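Local atomic coordinates of transcriptional regulators (LACI-FAMILY TRANSCRIPTIONAL REGULATORY PROTEIN) (Corynebacterium glutamicum, PDB entry 3GYB), a protein that probably acts as a LacI-family transcription factor that binds DNA at regulatory sequences to control gene expression. Residues Asn100-Gly105 and Ser128-Arg133; Ile180-Ser183 and Thr187-Gly190. All blocks are in the same frame, centred on the assembly; numbering follows the deposited sequence.

Interaction 1 (100-105 with 128-133) and interaction 2 (180-183 with 187-190) illustrate how chemistry follows place in a two-lobed fold of the periplasmic binding protein kind. The first joins the beginnings of two helices, 102-115 and 129-144, beside the cleft; it is partly buried, and an exposed phenylalanine packs on the arginine of a salt bridge. The second is buried and ties strand 179-182 to the helix that follows it, through small side chains in close packing without a bond between them. They share no helix or strand and their centres lie 15 Å apart, yet they meet where G131 CA packs on S183 OG, and R134, next to R133, bonds to both D102 and S183 O.

Interaction 1 (Asn100-Gly105 and Ser128-Arg133); sequences NDDFRG and SGAGLR
F103 lays one face of its ring against the aliphatic part of R133. The R133 CB makes a CH-pi contact 4.2 Å from the centroid of the F103 ring and 26° off its normal, and farther along the same side chain R133 CG comes to 3.6 Å from F103 CZ. The bend at chi3 (-74°) turns the guanidinium away from the ring and over to D102, where it binds side-on. R133 NE gives the straighter bond to D102 OD2 (3.0 Å), from the anti side of the carboxylate. R133 NH2 reaches the same OD2 at 3.2 Å, and the two flat groups are nearly coplanar, 26° apart. A130 CB closes in on D102 OD2 at 3.6 Å, while D102 OD1 pairs with R134, so the carboxylate serves two arginines. Those arginines, and the place of D102 in the first turn of its own helix, probably favour the negative carboxylate. R133 itself is fixed further by T87, R88 O and T90, and so apparently reaches across to the 87-90 loop of the other lobe. Both helices open with a capped turn: R104 N donates to D101 OD1 (3.0 Å), and G131 N to S128 OG (2.9 Å). The side chain of D102 lies about 6 Å from that of the magnesium ligand D229. Such helix starts, facing the cleft between two lobes, are characteristic of the LacI-type periplasmic-binding-protein fold.

Interaction 2 (Ile180-Ser183 and Thr187-Gly190); sequences IFSS and TAIG
Between S182 and its partners T187 and A188 the one flat group is a peptide: the T187-A188 amide turns a face to S182, whose OG sits almost straight above A188 N at 3.1 Å. Because the N-H lies in the amide plane, the hydroxyl meets it at a poor angle and no hydrogen bond forms. S182 OG points away from its own backbone N (chi1 -175°), which carries it outward from the strand onto the first turn of the helix. There it also touches T187 CG2, at 3.2 Å, while T187 OG1 bonds instead to N184. Alongside, S182 CB packs on A188 CB at 3.7 Å. These side chains are small, and the CA atoms of S182 and A188 accordingly stand just 5.4 Å apart. The contact packs the end of strand 179-182 on the first turn of helix 185-198, within the beta-alpha-beta unit that goes on to strand 207-211. Its polar needs are met close by: the buried S182 hydroxyl bonds to N184 O in the connecting turn. What joins strand to helix directly is therefore van der Waals packing, with the hydrogen bonds made locally to N184.

Interaction 1 (Asn100-Gly105 and Ser128-Arg133)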
loop_
_atom_site.group_PDB
_atom_site.type_symbol
_atom_site.label_atom_id
_atom_site.label_comp_id
_atom_site.label_asym_id
_atom_site.label_seq_id
_atom_site.Cartn_x
_atom_site.Cartn_y
_atom_site.Cartn_z
ATOM N N ASN A 100 -11.503 9.340 13.637
ATOM C CA ASN A 100 -10.671 9.964 14.645
ATOM C C ASN A 100 -10.978 11.453 14.585
ATOM O O ASN A 100 -11.652 11.918 13.665
ATOM C CB ASN A 100 -9.184 9.699 14.360
ATOM C CG ASN A 100 -8.589 10.668 13.352
ATOM O OD1 ASN A 100 -9.204 10.996 12.335
ATOM N ND2 ASN A 100 -7.371 11.114 13.623
ATOM N N ASP A 101 -10.509 12.195 15.579
ATOM C CA ASP A 101 -10.727 13.632 15.611
ATOM C C ASP A 101 -9.615 14.286 14.790
ATOM O O ASP A 101 -8.501 14.454 15.283
ATOM C CB ASP A 101 -10.661 14.131 17.052
ATOM C CG ASP A 101 -11.054 15.582 17.184
ATOM O OD1 ASP A 101 -10.859 16.349 16.216
ATOM O OD2 ASP A 101 -11.546 15.954 18.268
ATOM N N ASP A 102 -9.922 14.645 13.546
ATOM C CA ASP A 102 -8.942 15.267 12.654
ATOM C C ASP A 102 -8.461 16.623 13.139
ATOM O O ASP A 102 -7.308 16.994 12.923
ATOM C CB ASP A 102 -9.517 15.422 11.246
ATOM C CG ASP A 102 -9.620 14.106 10.517
ATOM O OD1 ASP A 102 -8.590 13.403 10.427
ATOM O OD2 ASP A 102 -10.725 13.779 10.037
ATOM N N PHE A 103 -9.347 17.378 13.779
ATOM C CA PHE A 103 -8.953 18.683 14.284
ATOM C C PHE A 103 -7.876 18.508 15.348
ATOM O O PHE A 103 -6.859 19.203 15.338
ATOM C CB PHE A 103 -10.166 19.412 14.861
ATOM C CG PHE A 103 -11.202 19.761 13.831
ATOM C CD1 PHE A 103 -10.904 20.651 12.805
ATOM C CD2 PHE A 103 -12.468 19.189 13.877
ATOM C CE1 PHE A 103 -11.852 20.968 11.837
ATOM C CE2 PHE A 103 -13.425 19.501 12.912
ATOM C CZ PHE A 103 -13.116 20.391 11.892
ATOM N N ARG A 104 -8.095 17.560 16.252
ATOM C CA ARG A 104 -7.141 17.284 17.318
ATOM C C ARG A 104 -5.831 16.734 16.752
ATOM O O ARG A 104 -4.746 17.150 17.158
ATOM C CB ARG A 104 -7.743 16.286 18.310
ATOM C CG ARG A 104 -6.795 15.815 19.407
ATOM C CD ARG A 104 -6.223 16.975 20.209
ATOM N NE ARG A 104 -5.353 16.500 21.280
ATOM C CZ ARG A 104 -4.429 17.241 21.880
ATOM N NH1 ARG A 104 -4.247 18.503 21.516
ATOM N NH2 ARG A 104 -3.678 16.717 22.841
ATOM N N GLY A 105 -5.943 15.796 15.815
ATOM C CA GLY A 105 -4.758 15.206 15.215
ATOM C C GLY A 105 -3.860 16.232 14.553
ATOM O O GLY A 105 -2.639 16.222 14.744
ATOM N N SER A 128 -9.866 16.142 0.517
ATOM C CA SER A 128 -10.911 15.319 1.119
ATOM C C SER A 128 -11.542 15.992 2.333
ATOM O O SER A 128 -11.092 17.054 2.771
ATOM C CB SER A 128 -10.328 13.980 1.553
ATOM O OG SER A 128 -9.330 14.185 2.537
ATOM N N GLY A 129 -12.584 15.362 2.873
ATOM C CA GLY A 129 -13.251 15.900 4.045
ATOM C C GLY A 129 -12.296 15.943 5.220
ATOM O O GLY A 129 -12.261 16.916 5.975
ATOM N N ALA A 130 -11.519 14.877 5.385
ATOM C CA ALA A 130 -10.547 14.817 6.466
ATOM C C ALA A 130 -9.442 15.822 6.156
ATOM O O ALA A 130 -8.912 16.478 7.054
ATOM C CB ALA A 130 -9.971 13.410 6.580
ATOM N N GLY A 131 -9.108 15.942 4.874
ATOM C CA GLY A 131 -8.074 16.874 4.464
ATOM C C GLY A 131 -8.427 18.306 4.824
ATOM O O GLY A 131 -7.589 19.054 5.335
ATOM N N LEU A 132 -9.670 18.693 4.556
ATOM C CA LEU A 132 -10.120 20.048 4.858
ATOM C C LEU A 132 -10.043 20.317 6.352
ATOM O O LEU A 132 -9.590 21.380 6.774
ATOM C CB LEU A 132 -11.553 20.259 4.359
ATOM C CG LEU A 132 -11.697 20.886 2.967
ATOM C CD1 LEU A 132 -11.082 19.987 1.912
ATOM C CD2 LEU A 132 -13.172 21.127 2.672
ATOM N N ARG A 133 -10.480 19.349 7.151
ATOM C CA ARG A 133 -10.444 19.488 8.598
ATOM C C ARG A 133 -9.010 19.657 9.097
ATOM O O ARG A 133 -8.738 20.495 9.957
ATOM C CB ARG A 133 -11.091 18.270 9.266
ATOM C CG ARG A 133 -12.609 18.198 9.092
ATOM C CD ARG A 133 -13.214 17.125 9.995
ATOM N NE ARG A 133 -12.956 15.767 9.520
ATOM C CZ ARG A 133 -13.655 15.162 8.563
ATOM N NH1 ARG A 133 -14.660 15.795 7.970
ATOM N NH2 ARG A 133 -13.356 13.919 8.207
#

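Interaction 2 (Ile180-Ser183 and Thr187-Gly190)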
loop_
_atom_site.group_PDB
_atom_site.type_symbol
_atom_site.label_atom_id
_atom_site.label_comp_id
_atom_site.label_asym_id
_atom_site.label_seq_id
_atom_site.Cartn_x
_atom_site.Cartn_y
_atom_site.Cartn_z
ATOM N N ILE A 180 7.425 20.484 7.502
ATOM C CA ILE A 180 6.194 20.273 6.760
ATOM C C ILE A 180 5.275 19.300 7.481
ATOM O O ILE A 180 5.719 18.243 7.939
ATOM C CB ILE A 180 6.483 19.682 5.354
ATOM C CG1 ILE A 180 7.257 20.693 4.508
ATOM C CG2 ILE A 180 5.174 19.289 4.673
ATOM C CD1 ILE A 180 7.774 20.132 3.179
ATOM N N PHE A 181 4.006 19.676 7.618
ATOM C CA PHE A 181 3.008 18.787 8.195
ATOM C C PHE A 181 2.207 18.322 6.986
ATOM O O PHE A 181 1.432 19.085 6.408
ATOM C CB PHE A 181 2.091 19.508 9.200
ATOM C CG PHE A 181 0.780 18.794 9.452
ATOM C CD1 PHE A 181 0.724 17.404 9.541
ATOM C CD2 PHE A 181 -0.400 19.516 9.590
ATOM C CE1 PHE A 181 -0.483 16.745 9.761
ATOM C CE2 PHE A 181 -1.614 18.865 9.810
ATOM C CZ PHE A 181 -1.656 17.479 9.895
ATOM N N SER A 182 2.429 17.074 6.585
ATOM C CA SER A 182 1.742 16.492 5.444
ATOM C C SER A 182 0.379 15.966 5.880
ATOM O O SER A 182 0.269 15.272 6.890
ATOM C CB SER A 182 2.579 15.348 4.863
ATOM O OG SER A 182 1.981 14.843 3.685
ATOM N N SER A 183 -0.655 16.281 5.106
ATOM C CA SER A 183 -2.007 15.863 5.448
ATOM C C SER A 183 -2.114 14.365 5.697
ATOM O O SER A 183 -2.937 13.926 6.494
ATOM C CB SER A 183 -2.991 16.284 4.350
ATOM O OG SER A 183 -4.321 16.234 4.836
ATOM N N THR A 187 1.225 11.222 1.050
ATOM C CA THR A 187 1.691 12.504 0.542
ATOM C C THR A 187 3.094 12.772 1.104
ATOM O O THR A 187 3.966 13.293 0.405
ATOM C CB THR A 187 0.718 13.630 0.950
ATOM O OG1 THR A 187 -0.528 13.429 0.269
ATOM C CG2 THR A 187 1.279 15.009 0.572
ATOM N N ALA A 188 3.309 12.390 2.361
ATOM C CA ALA A 188 4.601 12.591 3.019
ATOM C C ALA A 188 5.714 11.798 2.340
ATOM O O ALA A 188 6.875 12.216 2.356
ATOM C CB ALA A 188 4.508 12.206 4.506
ATOM N N ILE A 189 5.367 10.650 1.762
ATOM C CA ILE A 189 6.355 9.838 1.057
ATOM C C ILE A 189 6.877 10.678 -0.104
ATOM O O ILE A 189 8.067 10.655 -0.416
ATOM C CB ILE A 189 5.738 8.528 0.507
ATOM C CG1 ILE A 189 5.185 7.686 1.656
ATOM C CG2 ILE A 189 6.788 7.741 -0.266
ATOM C CD1 ILE A 189 6.187 7.410 2.744
ATOM N N GLY A 190 5.972 11.422 -0.740
ATOM C CA GLY A 190 6.368 12.290 -1.834
ATOM C C GLY A 190 7.253 13.412 -1.322
ATOM O O GLY A 190 8.256 13.775 -1.949
#